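Local coordinates for putative cell adhesion protein (Bacteroides fragilis, PDB 4H40) that is a putative cell adhesion protein of the fimbrillin-like family, probably serving as a subunit of a distinct type of bacterial pilus, at residues 183-194 with 295-305. Numbering follows the deposited sequence.
Sequences RMQFTVRAGEGV and HSYNYTATVKI
Arg183 to Arg189 run parallel to Ser296 to Thr302 in direct register, and the odd-numbered residues make all the backbone hydrogen bonds of 183-190 to 295-305. Gln185, for instance, gives its N-H to Tyr297 O and receives that of Tyr299, whereas the backbones of Met184, Phe186 and Val188 bond to strand 251-257 on the other flank. The bonds from Thr187 N to Val303 N are nearly straight, and those at the two ends of the ladder are more bent.

Hydrophobic residues fill the buried face. Phe186 and Tyr299 lie side by side, their planes 21° apart but slid so far that the rings barely overlap; Phe186 CE1 reaches Tyr299 CD1 at 3.7 Å. The bent end of selenomethionine Met184 brings its methyl CE to 3.8 Å from Tyr299 CE1. Further along, branched Val188 packs CG1 against Val303 CG2 at 3.6 Å. Ile206 and Leu197 of strand 197-207 touch this layer, so it belongs to the core between two packed sheets, consistent with the transthyretin-like beta-sandwich of fimbrillins.

Polar and long side chains suit the other, more exposed face. Arg183 extends, with CG opposite its backbone N (chi1 179°), and NH2 donates in the guanidinium plane to Gln185 OE1 at 2.7 Å. One water accepts from Arg183 NE and donates to Asn298 OD1; another links Gln185 NE2, Thr187 OG1 and Tyr299 O. The extended chain of Arg189 lays its flat guanidinium over Thr300, with methyl CG2 against one face, 3.7 Å from CZ.

Where 183-190 ends, a type II turn from Gly191 to Val194 follows. Gly193 takes the positive phi (83°) that glycine tolerates easily, and Glu192 O accepts Ile305 N at 2.9 Å.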
loop_
_atom_site.group_PDB
_atom_site.type_symbol
_atom_site.label_atom_id
_atom_site.label_comp_id
_atom_site.label_asym_id
_atom_site.label_seq_id
_atom_site.Cartn_x
_atom_site.Cartn_y
_atom_site.Cartn_z
ATOM N N ARG B 183 12.748 5.607 10.279
ATOM C CA ARG B 183 13.520 5.798 9.069
ATOM C C ARG B 183 12.649 5.507 7.871
ATOM O O ARG B 183 11.902 4.533 7.874
ATOM C CB ARG B 183 14.747 4.886 9.081
ATOM C CG ARG B 183 15.600 5.018 7.832
ATOM C CD ARG B 183 16.816 4.142 7.893
ATOM N NE ARG B 183 17.222 3.734 6.561
ATOM C CZ ARG B 183 18.423 3.959 6.048
ATOM N NH1 ARG B 183 19.353 4.585 6.766
ATOM N NH2 ARG B 183 18.713 3.549 4.819
HETATM N N MSE B 184 12.738 6.346 6.847
HETATM C CA MSE B 184 12.039 6.142 5.583
HETATM C C MSE B 184 13.094 6.014 4.503
HETATM O O MSE B 184 14.096 6.735 4.531
HETATM C CB MSE B 184 11.032 7.249 5.272
HETATM C CG MSE B 184 9.857 7.239 6.226
HETATM SE SE MSE B 184 8.393 8.441 5.771
HETATM C CE MSE B 184 7.373 7.229 4.680
ATOM N N GLN B 185 12.929 5.029 3.612
ATOM C CA GLN B 185 13.842 4.832 2.519
ATOM C C GLN B 185 13.073 4.637 1.230
ATOM O O GLN B 185 12.087 3.923 1.211
ATOM C CB GLN B 185 14.748 3.653 2.795
ATOM C CG GLN B 185 15.823 3.541 1.767
ATOM C CD GLN B 185 16.623 2.324 1.981
ATOM O OE1 GLN B 185 17.635 2.353 2.669
ATOM N NE2 GLN B 185 16.199 1.239 1.377
ATOM N N PHE B 186 13.533 5.281 0.155
ATOM C CA PHE B 186 12.979 5.212 -1.184
ATOM C C PHE B 186 14.096 4.788 -2.149
ATOM O O PHE B 186 15.156 5.418 -2.207
ATOM C CB PHE B 186 12.350 6.563 -1.594
ATOM C CG PHE B 186 11.397 7.114 -0.541
ATOM C CD1 PHE B 186 10.061 6.727 -0.513
ATOM C CD2 PHE B 186 11.847 7.973 0.442
ATOM C CE1 PHE B 186 9.210 7.171 0.489
ATOM C CE2 PHE B 186 10.988 8.415 1.452
ATOM C CZ PHE B 186 9.686 8.000 1.479
ATOM N N THR B 187 13.879 3.640 -2.821
ATOM C CA THR B 187 14.713 3.139 -3.891
ATOM C C THR B 187 13.926 3.444 -5.154
ATOM O O THR B 187 12.770 2.999 -5.264
ATOM C CB THR B 187 15.060 1.656 -3.708
ATOM O OG1 THR B 187 15.735 1.465 -2.462
ATOM C CG2 THR B 187 15.920 1.128 -4.833
ATOM N N VAL B 188 14.487 4.302 -6.041
ATOM C CA VAL B 188 13.841 4.669 -7.323
ATOM C C VAL B 188 14.592 3.977 -8.448
ATOM O O VAL B 188 15.762 4.287 -8.684
ATOM C CB VAL B 188 13.745 6.191 -7.577
ATOM C CG1 VAL B 188 12.957 6.467 -8.840
ATOM C CG2 VAL B 188 13.151 6.930 -6.378
ATOM N N ARG B 189 13.938 3.027 -9.119
ATOM C CA ARG B 189 14.543 2.269 -10.208
ATOM C C ARG B 189 14.294 2.913 -11.563
ATOM O O ARG B 189 13.260 3.549 -11.771
ATOM C CB ARG B 189 13.992 0.856 -10.219
ATOM C CG ARG B 189 14.472 -0.040 -9.101
ATOM C CD ARG B 189 13.827 -1.391 -9.232
ATOM N NE ARG B 189 14.252 -2.300 -8.168
ATOM C CZ ARG B 189 13.532 -3.328 -7.720
ATOM N NH1 ARG B 189 12.330 -3.585 -8.234
ATOM N NH2 ARG B 189 13.998 -4.096 -6.744
ATOM N N ALA B 190 15.239 2.733 -12.493
ATOM C CA ALA B 190 15.126 3.226 -13.866
ATOM C C ALA B 190 14.526 2.107 -14.711
ATOM O O ALA B 190 15.189 1.090 -14.975
ATOM C CB ALA B 190 16.487 3.639 -14.387
ATOM N N GLY B 191 13.242 2.250 -15.014
ATOM C CA GLY B 191 12.474 1.262 -15.759
ATOM C C GLY B 191 12.527 1.440 -17.259
ATOM O O GLY B 191 13.446 2.077 -17.789
ATOM N N GLU B 192 11.517 0.892 -17.947
ATOM C CA GLU B 192 11.384 0.894 -19.395
ATOM C C GLU B 192 11.445 2.323 -19.950
ATOM O O GLU B 192 10.633 3.179 -19.573
ATOM C CB GLU B 192 10.076 0.188 -19.805
ATOM C CG GLU B 192 9.958 -0.119 -21.289
ATOM C CD GLU B 192 10.223 -1.548 -21.729
ATOM O OE1 GLU B 192 10.767 -2.340 -20.923
ATOM O OE2 GLU B 192 9.892 -1.873 -22.894
ATOM N N GLY B 193 12.452 2.553 -20.798
ATOM C CA GLY B 193 12.683 3.811 -21.492
ATOM C C GLY B 193 13.422 4.869 -20.705
ATOM O O GLY B 193 13.594 5.983 -21.201
ATOM N N VAL B 194 13.848 4.552 -19.470
ATOM C CA VAL B 194 14.564 5.508 -18.614
ATOM C C VAL B 194 16.046 5.253 -18.766
ATOM O O VAL B 194 16.538 4.168 -18.449
ATOM C CB VAL B 194 14.095 5.467 -17.138
ATOM C CG1 VAL B 194 14.878 6.466 -16.291
ATOM C CG2 VAL B 194 12.594 5.749 -17.045
ATOM N N HIS B 295 12.433 1.585 13.508
ATOM C CA HIS B 295 11.898 0.888 12.332
ATOM C C HIS B 295 12.129 1.627 11.031
ATOM O O HIS B 295 12.226 2.855 11.018
ATOM C CB HIS B 295 10.412 0.614 12.484
ATOM C CG HIS B 295 10.122 -0.359 13.580
ATOM N ND1 HIS B 295 9.397 0.013 14.683
ATOM C CD2 HIS B 295 10.498 -1.654 13.717
ATOM C CE1 HIS B 295 9.331 -1.065 15.446
ATOM N NE2 HIS B 295 9.994 -2.085 14.916
ATOM N N SER B 296 12.231 0.852 9.931
ATOM C CA SER B 296 12.433 1.330 8.562
ATOM C C SER B 296 11.176 1.140 7.765
ATOM O O SER B 296 10.572 0.073 7.803
ATOM C CB SER B 296 13.574 0.591 7.880
ATOM O OG SER B 296 14.845 0.943 8.395
ATOM N N TYR B 297 10.789 2.173 7.034
ATOM C CA TYR B 297 9.612 2.165 6.189
ATOM C C TYR B 297 10.168 2.351 4.794
ATOM O O TYR B 297 10.505 3.466 4.392
ATOM C CB TYR B 297 8.591 3.241 6.674
ATOM C CG TYR B 297 8.192 2.988 8.115
ATOM C CD1 TYR B 297 8.959 3.484 9.170
ATOM C CD2 TYR B 297 7.140 2.133 8.425
ATOM C CE1 TYR B 297 8.673 3.162 10.490
ATOM C CE2 TYR B 297 6.828 1.825 9.746
ATOM C CZ TYR B 297 7.627 2.305 10.774
ATOM O OH TYR B 297 7.312 2.005 12.080
ATOM N N ASN B 298 10.491 1.209 4.167
ATOM C CA ASN B 298 11.113 1.069 2.850
ATOM C C ASN B 298 10.109 0.991 1.726
ATOM O O ASN B 298 9.156 0.259 1.816
ATOM C CB ASN B 298 11.947 -0.195 2.830
ATOM C CG ASN B 298 12.888 -0.256 3.985
ATOM O OD1 ASN B 298 13.477 0.758 4.367
ATOM N ND2 ASN B 298 13.022 -1.436 4.585
ATOM N N TYR B 299 10.339 1.749 0.680
ATOM C CA TYR B 299 9.527 1.813 -0.524
ATOM C C TYR B 299 10.428 1.554 -1.722
ATOM O O TYR B 299 11.619 1.864 -1.652
ATOM C CB TYR B 299 8.846 3.176 -0.637
ATOM C CG TYR B 299 7.762 3.383 0.399
ATOM C CD1 TYR B 299 8.071 3.810 1.693
ATOM C CD2 TYR B 299 6.418 3.189 0.077
ATOM C CE1 TYR B 299 7.073 3.989 2.651
ATOM C CE2 TYR B 299 5.415 3.398 1.015
ATOM C CZ TYR B 299 5.749 3.755 2.311
ATOM O OH TYR B 299 4.750 3.883 3.238
ATOM N N THR B 300 9.889 0.894 -2.774
ATOM C CA THR B 300 10.614 0.611 -4.021
ATOM C C THR B 300 9.734 1.146 -5.141
ATOM O O THR B 300 8.593 0.708 -5.315
ATOM C CB THR B 300 11.036 -0.854 -4.133
ATOM O OG1 THR B 300 11.663 -1.203 -2.900
ATOM C CG2 THR B 300 12.059 -1.074 -5.185
ATOM N N ALA B 301 10.213 2.203 -5.793
ATOM C CA ALA B 301 9.453 2.835 -6.850
ATOM C C ALA B 301 10.168 2.629 -8.215
ATOM O O ALA B 301 11.391 2.536 -8.243
ATOM C CB ALA B 301 9.262 4.314 -6.529
ATOM N N THR B 302 9.412 2.519 -9.327
ATOM C CA THR B 302 10.002 2.373 -10.652
ATOM C C THR B 302 9.464 3.451 -11.557
ATOM O O THR B 302 8.258 3.606 -11.648
ATOM C CB THR B 302 9.723 0.977 -11.221
ATOM O OG1 THR B 302 10.218 -0.001 -10.318
ATOM C CG2 THR B 302 10.330 0.771 -12.585
ATOM N N VAL B 303 10.348 4.173 -12.243
ATOM C CA VAL B 303 9.963 5.185 -13.231
ATOM C C VAL B 303 9.901 4.490 -14.599
ATOM O O VAL B 303 10.893 3.912 -15.036
ATOM C CB VAL B 303 10.898 6.420 -13.230
ATOM C CG1 VAL B 303 10.394 7.486 -14.195
ATOM C CG2 VAL B 303 11.004 7.005 -11.841
ATOM N N LYS B 304 8.726 4.500 -15.237
ATOM C CA LYS B 304 8.472 3.852 -16.530
ATOM C C LYS B 304 7.989 4.839 -17.567
ATOM O O LYS B 304 7.375 5.833 -17.199
ATOM C CB LYS B 304 7.364 2.784 -16.362
ATOM C CG LYS B 304 7.834 1.436 -15.845
ATOM C CD LYS B 304 6.669 0.511 -15.525
ATOM C CE LYS B 304 7.124 -0.687 -14.723
ATOM N NZ LYS B 304 5.989 -1.450 -14.131
ATOM N N ILE B 305 8.195 4.532 -18.861
ATOM C CA ILE B 305 7.613 5.256 -20.002
ATOM C C ILE B 305 6.559 4.313 -20.610
ATOM O O ILE B 305 6.935 3.244 -21.111
ATOM C CB ILE B 305 8.627 5.756 -21.074
ATOM C CG1 ILE B 305 9.911 6.405 -20.482
ATOM C CG2 ILE B 305 7.937 6.629 -22.133
ATOM C CD1 ILE B 305 9.790 7.728 -19.767
HETATM O O HOH W 1 15.786 1.503 5.264
HETATM O O HOH W 2 14.117 0.792 -0.396
#